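Local coordinates for protein CRISPR system Cmr subunit Cmr1-1 (Pyrococcus furiosus, PDB 4W8Z) that binds RNA and, together with Cmr6, caps the type III-B Cmr ribonucleoprotein complex, a CRISPR effector in antiviral defence, at residues F8-T20 against G162-L176. Residues are numbered along the deposited sequence; the frame is centred on the assembly and turned at random.
Sequences FIEEFEIESITST and GTGSMKIVRASSEVL
Strands 8-16 and 166-172, first and fourth in chain order, pair antiparallel as neighbours in a four-stranded sheet with 166-172 at its edge, in the ferredoxin-like order 2-3-1-4 that characterises RAMP proteins. Glu11, Glu13 and Glu15 are the hydrogen-bonded positions on one strand. Between Glu13 and Ile14 the register slips by one residue at a beta bulge: Glu13 N donates to Arg170 O (2.8 Å), while Glu13 O accepts from Val169 N (3.0 Å). Beyond the bulge Glu15 and Lys167 exchange a pair of backbone bonds.

Phe12, Ile14 and Ser16 face the same side of the sheet as Ile168 and Met166. Leu176 CD1 meets the Phe12 ring at its edge, 4.0 Å from CE1, and Ala171 CB and Ile168 CD1 approach CD1 of the ring obliquely. The bend of Met166 at chi2 (-72°) carries its CE to the hydroxyls of Ser16 and Thr20, which are hydrogen-bonded to each other. On the reverse face Glu13 OE2 forms a salt bridge with Arg170 NH1 (3.2 Å), the carboxylate and guanidinium planes 87° apart.

At one end the Glu10 carboxylate accepts weak bonds from Glu174 N and Val175 N, and Ser173 OG, at the N-cap of this helix, accepts from Leu176 N (3.1 Å). At the other, Thr18 OG1 is gripped twice, donating to Gly162 O (2.8 Å) and accepting from Ser165 N (3.0 Å), which ties the two loops together.

Arg126 and Arg128 on strand 126-133, the other neighbour of strand 8-16, add salt bridges to Glu15 and Glu13 respectively, while helix 136-152 packs against Glu10, Phe12 and Leu176, and helix 237-264 touches Ile17 and Thr18.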
loop_
_atom_site.group_PDB
_atom_site.type_symbol
_atom_site.label_atom_id
_atom_site.label_comp_id
_atom_site.label_asym_id
_atom_site.label_seq_id
_atom_site.Cartn_x
_atom_site.Cartn_y
_atom_site.Cartn_z
ATOM N N PHE A 8 20.927 17.996 -7.251
ATOM C CA PHE A 8 20.485 16.664 -7.647
ATOM C C PHE A 8 19.043 16.689 -8.138
ATOM O O PHE A 8 18.234 17.479 -7.656
ATOM C CB PHE A 8 20.620 15.687 -6.481
ATOM C CG PHE A 8 22.039 15.422 -6.071
ATOM C CD1 PHE A 8 22.818 14.522 -6.778
ATOM C CD2 PHE A 8 22.592 16.065 -4.974
ATOM C CE1 PHE A 8 24.124 14.272 -6.406
ATOM C CE2 PHE A 8 23.899 15.817 -4.596
ATOM C CZ PHE A 8 24.666 14.920 -5.315
ATOM N N ILE A 9 18.720 15.826 -9.095
ATOM C CA ILE A 9 17.362 15.782 -9.628
ATOM C C ILE A 9 16.983 14.401 -10.172
ATOM O O ILE A 9 17.717 13.799 -10.954
ATOM C CB ILE A 9 17.164 16.854 -10.732
ATOM C CG1 ILE A 9 15.779 16.726 -11.365
ATOM C CG2 ILE A 9 18.259 16.763 -11.792
ATOM C CD1 ILE A 9 15.433 17.860 -12.301
ATOM N N GLU A 10 15.828 13.903 -9.731
ATOM C CA GLU A 10 15.316 12.601 -10.148
ATOM C C GLU A 10 13.930 12.760 -10.761
ATOM O O GLU A 10 13.061 13.404 -10.176
ATOM C CB GLU A 10 15.254 11.640 -8.960
ATOM C CG GLU A 10 16.564 11.476 -8.217
ATOM C CD GLU A 10 17.466 10.441 -8.854
ATOM O OE1 GLU A 10 17.039 9.271 -8.967
ATOM O OE2 GLU A 10 18.604 10.797 -9.242
ATOM N N GLU A 11 13.718 12.178 -11.936
ATOM C CA GLU A 11 12.451 12.353 -12.634
ATOM C C GLU A 11 11.781 11.017 -12.944
ATOM O O GLU A 11 12.442 10.058 -13.340
ATOM C CB GLU A 11 12.667 13.146 -13.921
ATOM C CG GLU A 11 13.582 14.354 -13.767
ATOM C CD GLU A 11 13.608 15.229 -15.006
ATOM O OE1 GLU A 11 12.538 15.751 -15.387
ATOM O OE2 GLU A 11 14.695 15.394 -15.599
ATOM N N PHE A 12 10.465 10.962 -12.762
ATOM C CA PHE A 12 9.706 9.736 -12.985
ATOM C C PHE A 12 8.376 9.988 -13.681
ATOM O O PHE A 12 7.725 11.005 -13.449
ATOM C CB PHE A 12 9.428 9.022 -11.658
ATOM C CG PHE A 12 10.660 8.604 -10.916
ATOM C CD1 PHE A 12 11.196 7.342 -11.096
ATOM C CD2 PHE A 12 11.276 9.471 -10.029
ATOM C CE1 PHE A 12 12.327 6.954 -10.412
ATOM C CE2 PHE A 12 12.410 9.089 -9.342
ATOM C CZ PHE A 12 12.935 7.829 -9.534
ATOM N N GLU A 13 7.973 9.049 -14.530
ATOM C CA GLU A 13 6.591 8.980 -14.979
ATOM C C GLU A 13 5.978 7.687 -14.465
ATOM O O GLU A 13 6.444 6.598 -14.804
ATOM C CB GLU A 13 6.486 9.044 -16.503
ATOM C CG GLU A 13 6.176 10.423 -17.052
ATOM C CD GLU A 13 5.585 10.371 -18.451
ATOM O OE1 GLU A 13 5.987 11.195 -19.305
ATOM O OE2 GLU A 13 4.711 9.509 -18.691
ATOM N N ILE A 14 4.952 7.800 -13.629
ATOM C CA ILE A 14 4.258 6.610 -13.156
ATOM C C ILE A 14 2.885 6.508 -13.809
ATOM O O ILE A 14 2.308 7.508 -14.230
ATOM C CB ILE A 14 4.118 6.589 -11.618
ATOM C CG1 ILE A 14 3.004 7.529 -11.155
ATOM C CG2 ILE A 14 5.444 6.937 -10.962
ATOM C CD1 ILE A 14 2.758 7.495 -9.656
ATOM N N GLU A 15 2.383 5.287 -13.920
ATOM C CA GLU A 15 1.109 5.037 -14.571
ATOM C C GLU A 15 0.231 4.167 -13.677
ATOM O O GLU A 15 0.723 3.257 -13.005
ATOM C CB GLU A 15 1.331 4.370 -15.930
ATOM C CG GLU A 15 0.060 3.959 -16.650
ATOM C CD GLU A 15 0.333 3.271 -17.978
ATOM O OE1 GLU A 15 1.100 3.826 -18.795
ATOM O OE2 GLU A 15 -0.216 2.170 -18.201
ATOM N N SER A 16 -1.067 4.457 -13.661
ATOM C CA SER A 16 -2.016 3.660 -12.897
ATOM C C SER A 16 -2.248 2.297 -13.548
ATOM O O SER A 16 -2.546 2.204 -14.740
ATOM C CB SER A 16 -3.347 4.402 -12.749
ATOM O OG SER A 16 -3.170 5.630 -12.068
ATOM N N ILE A 17 -2.100 1.240 -12.758
ATOM C CA ILE A 17 -2.438 -0.103 -13.206
ATOM C C ILE A 17 -3.908 -0.379 -12.909
ATOM O O ILE A 17 -4.613 -0.993 -13.711
ATOM C CB ILE A 17 -1.555 -1.158 -12.528
ATOM C CG1 ILE A 17 -0.123 -1.060 -13.053
ATOM C CG2 ILE A 17 -2.115 -2.552 -12.742
ATOM C CD1 ILE A 17 0.882 -1.825 -12.223
ATOM N N THR A 18 -4.368 0.089 -11.754
ATOM C CA THR A 18 -5.768 -0.037 -11.372
ATOM C C THR A 18 -6.412 1.338 -11.244
ATOM O O THR A 18 -5.711 2.351 -11.184
ATOM C CB THR A 18 -5.931 -0.796 -10.041
ATOM O OG1 THR A 18 -5.099 -0.196 -9.038
ATOM C CG2 THR A 18 -5.546 -2.258 -10.203
ATOM N N SER A 19 -7.742 1.366 -11.209
ATOM C CA SER A 19 -8.499 2.609 -11.076
ATOM C C SER A 19 -7.998 3.410 -9.886
ATOM O O SER A 19 -7.836 2.872 -8.790
ATOM C CB SER A 19 -9.992 2.316 -10.922
ATOM O OG SER A 19 -10.450 1.440 -11.939
ATOM N N THR A 20 -7.738 4.695 -10.107
ATOM C CA THR A 20 -7.141 5.540 -9.080
ATOM C C THR A 20 -8.116 6.631 -8.657
ATOM O O THR A 20 -8.727 7.278 -9.500
ATOM C CB THR A 20 -5.819 6.173 -9.575
ATOM O OG1 THR A 20 -4.877 5.135 -9.878
ATOM C CG2 THR A 20 -5.224 7.085 -8.516
ATOM N N GLY A 162 -6.723 -2.499 -3.465
ATOM C CA GLY A 162 -6.577 -2.708 -4.892
ATOM C C GLY A 162 -6.619 -1.495 -5.800
ATOM O O GLY A 162 -6.317 -1.616 -6.980
ATOM N N THR A 163 -6.987 -0.330 -5.283
ATOM C CA THR A 163 -6.974 0.862 -6.122
ATOM C C THR A 163 -5.616 1.556 -6.070
ATOM O O THR A 163 -4.868 1.414 -5.104
ATOM C CB THR A 163 -8.065 1.875 -5.713
ATOM O OG1 THR A 163 -7.664 2.562 -4.524
ATOM C CG2 THR A 163 -9.393 1.181 -5.481
ATOM N N GLY A 164 -5.302 2.311 -7.114
ATOM C CA GLY A 164 -4.130 3.162 -7.093
ATOM C C GLY A 164 -2.806 2.425 -7.125
ATOM O O GLY A 164 -1.781 2.961 -6.700
ATOM N N SER A 165 -2.815 1.194 -7.628
ATOM C CA SER A 165 -1.563 0.493 -7.885
ATOM C C SER A 165 -0.847 1.152 -9.058
ATOM O O SER A 165 -1.464 1.463 -10.075
ATOM C CB SER A 165 -1.807 -0.984 -8.166
ATOM O OG SER A 165 -2.153 -1.671 -6.978
ATOM N N MET A 166 0.455 1.364 -8.908
ATOM C CA MET A 166 1.229 2.118 -9.882
ATOM C C MET A 166 2.383 1.321 -10.475
ATOM O O MET A 166 2.849 0.343 -9.888
ATOM C CB MET A 166 1.770 3.392 -9.231
ATOM C CG MET A 166 0.683 4.283 -8.661
ATOM S SD MET A 166 -0.255 5.105 -9.961
ATOM C CE MET A 166 -1.755 5.518 -9.079
ATOM N N LYS A 167 2.839 1.750 -11.647
ATOM C CA LYS A 167 4.080 1.243 -12.222
ATOM C C LYS A 167 4.864 2.406 -12.815
ATOM O O LYS A 167 4.291 3.447 -13.133
ATOM C CB LYS A 167 3.804 0.177 -13.285
ATOM C CG LYS A 167 3.387 0.720 -14.642
ATOM C CD LYS A 167 2.896 -0.406 -15.528
ATOM C CE LYS A 167 3.255 -0.169 -16.976
ATOM N NZ LYS A 167 3.057 -1.410 -17.785
ATOM N N ILE A 168 6.175 2.234 -12.942
ATOM C CA ILE A 168 7.021 3.245 -13.567
ATOM C C ILE A 168 7.161 2.955 -15.054
ATOM O O ILE A 168 7.683 1.909 -15.434
ATOM C CB ILE A 168 8.416 3.294 -12.918
ATOM C CG1 ILE A 168 8.304 3.707 -11.449
ATOM C CG2 ILE A 168 9.323 4.245 -13.674
ATOM C CD1 ILE A 168 9.615 3.649 -10.700
ATOM N N VAL A 169 6.690 3.866 -15.900
ATOM C CA VAL A 169 6.790 3.655 -17.340
ATOM C C VAL A 169 8.125 4.156 -17.885
ATOM O O VAL A 169 8.743 3.500 -18.720
ATOM C CB VAL A 169 5.628 4.327 -18.109
ATOM C CG1 VAL A 169 4.381 3.466 -18.036
ATOM C CG2 VAL A 169 5.350 5.719 -17.575
ATOM N N ARG A 170 8.576 5.313 -17.414
ATOM C CA ARG A 170 9.902 5.793 -17.780
ATOM C C ARG A 170 10.450 6.736 -16.724
ATOM O O ARG A 170 9.693 7.377 -15.990
ATOM C CB ARG A 170 9.882 6.486 -19.141
ATOM C CG ARG A 170 9.225 7.853 -19.145
ATOM C CD ARG A 170 9.258 8.450 -20.542
ATOM N NE ARG A 170 8.578 7.584 -21.498
ATOM C CZ ARG A 170 7.285 7.674 -21.787
ATOM N NH1 ARG A 170 6.541 8.602 -21.200
ATOM N NH2 ARG A 170 6.739 6.843 -22.664
ATOM N N ALA A 171 11.772 6.812 -16.654
ATOM C CA ALA A 171 12.439 7.594 -15.629
ATOM C C ALA A 171 13.852 7.976 -16.041
ATOM O O ALA A 171 14.414 7.416 -16.983
ATOM C CB ALA A 171 12.468 6.824 -14.321
ATOM N N SER A 172 14.406 8.952 -15.330
ATOM C CA SER A 172 15.825 9.269 -15.400
ATOM C C SER A 172 16.334 9.365 -13.972
ATOM O O SER A 172 16.177 10.395 -13.313
ATOM C CB SER A 172 16.078 10.571 -16.157
ATOM O OG SER A 172 17.453 10.923 -16.114
ATOM N N SER A 173 16.925 8.280 -13.489
ATOM C CA SER A 173 17.282 8.184 -12.082
ATOM C C SER A 173 18.706 7.699 -11.872
ATOM O O SER A 173 18.987 6.507 -11.993
ATOM C CB SER A 173 16.315 7.251 -11.357
ATOM O OG SER A 173 16.674 7.117 -9.996
ATOM N N GLU A 174 19.601 8.628 -11.552
ATOM C CA GLU A 174 20.982 8.276 -11.267
ATOM C C GLU A 174 21.061 7.514 -9.952
ATOM O O GLU A 174 21.958 6.694 -9.757
ATOM C CB GLU A 174 21.867 9.523 -11.216
ATOM C CG GLU A 174 22.100 10.172 -12.571
ATOM C CD GLU A 174 23.111 11.305 -12.512
ATOM O OE1 GLU A 174 23.734 11.497 -11.443
ATOM O OE2 GLU A 174 23.285 12.004 -13.537
ATOM N N VAL A 175 20.113 7.778 -9.056
ATOM C CA VAL A 175 20.086 7.109 -7.758
ATOM C C VAL A 175 19.779 5.619 -7.897
ATOM O O VAL A 175 20.485 4.786 -7.333
ATOM C CB VAL A 175 19.060 7.749 -6.811
ATOM C CG1 VAL A 175 18.902 6.902 -5.557
ATOM C CG2 VAL A 175 19.487 9.156 -6.452
ATOM N N LEU A 176 18.734 5.285 -8.648
ATOM C CA LEU A 176 18.395 3.887 -8.893
ATOM C C LEU A 176 19.500 3.172 -9.661
ATOM O O LEU A 176 19.761 1.993 -9.431
ATOM C CB LEU A 176 17.076 3.773 -9.656
ATOM C CG LEU A 176 15.805 4.123 -8.879
ATOM C CD1 LEU A 176 14.564 3.733 -9.687
ATOM C CD2 LEU A 176 15.799 3.470 -7.495
#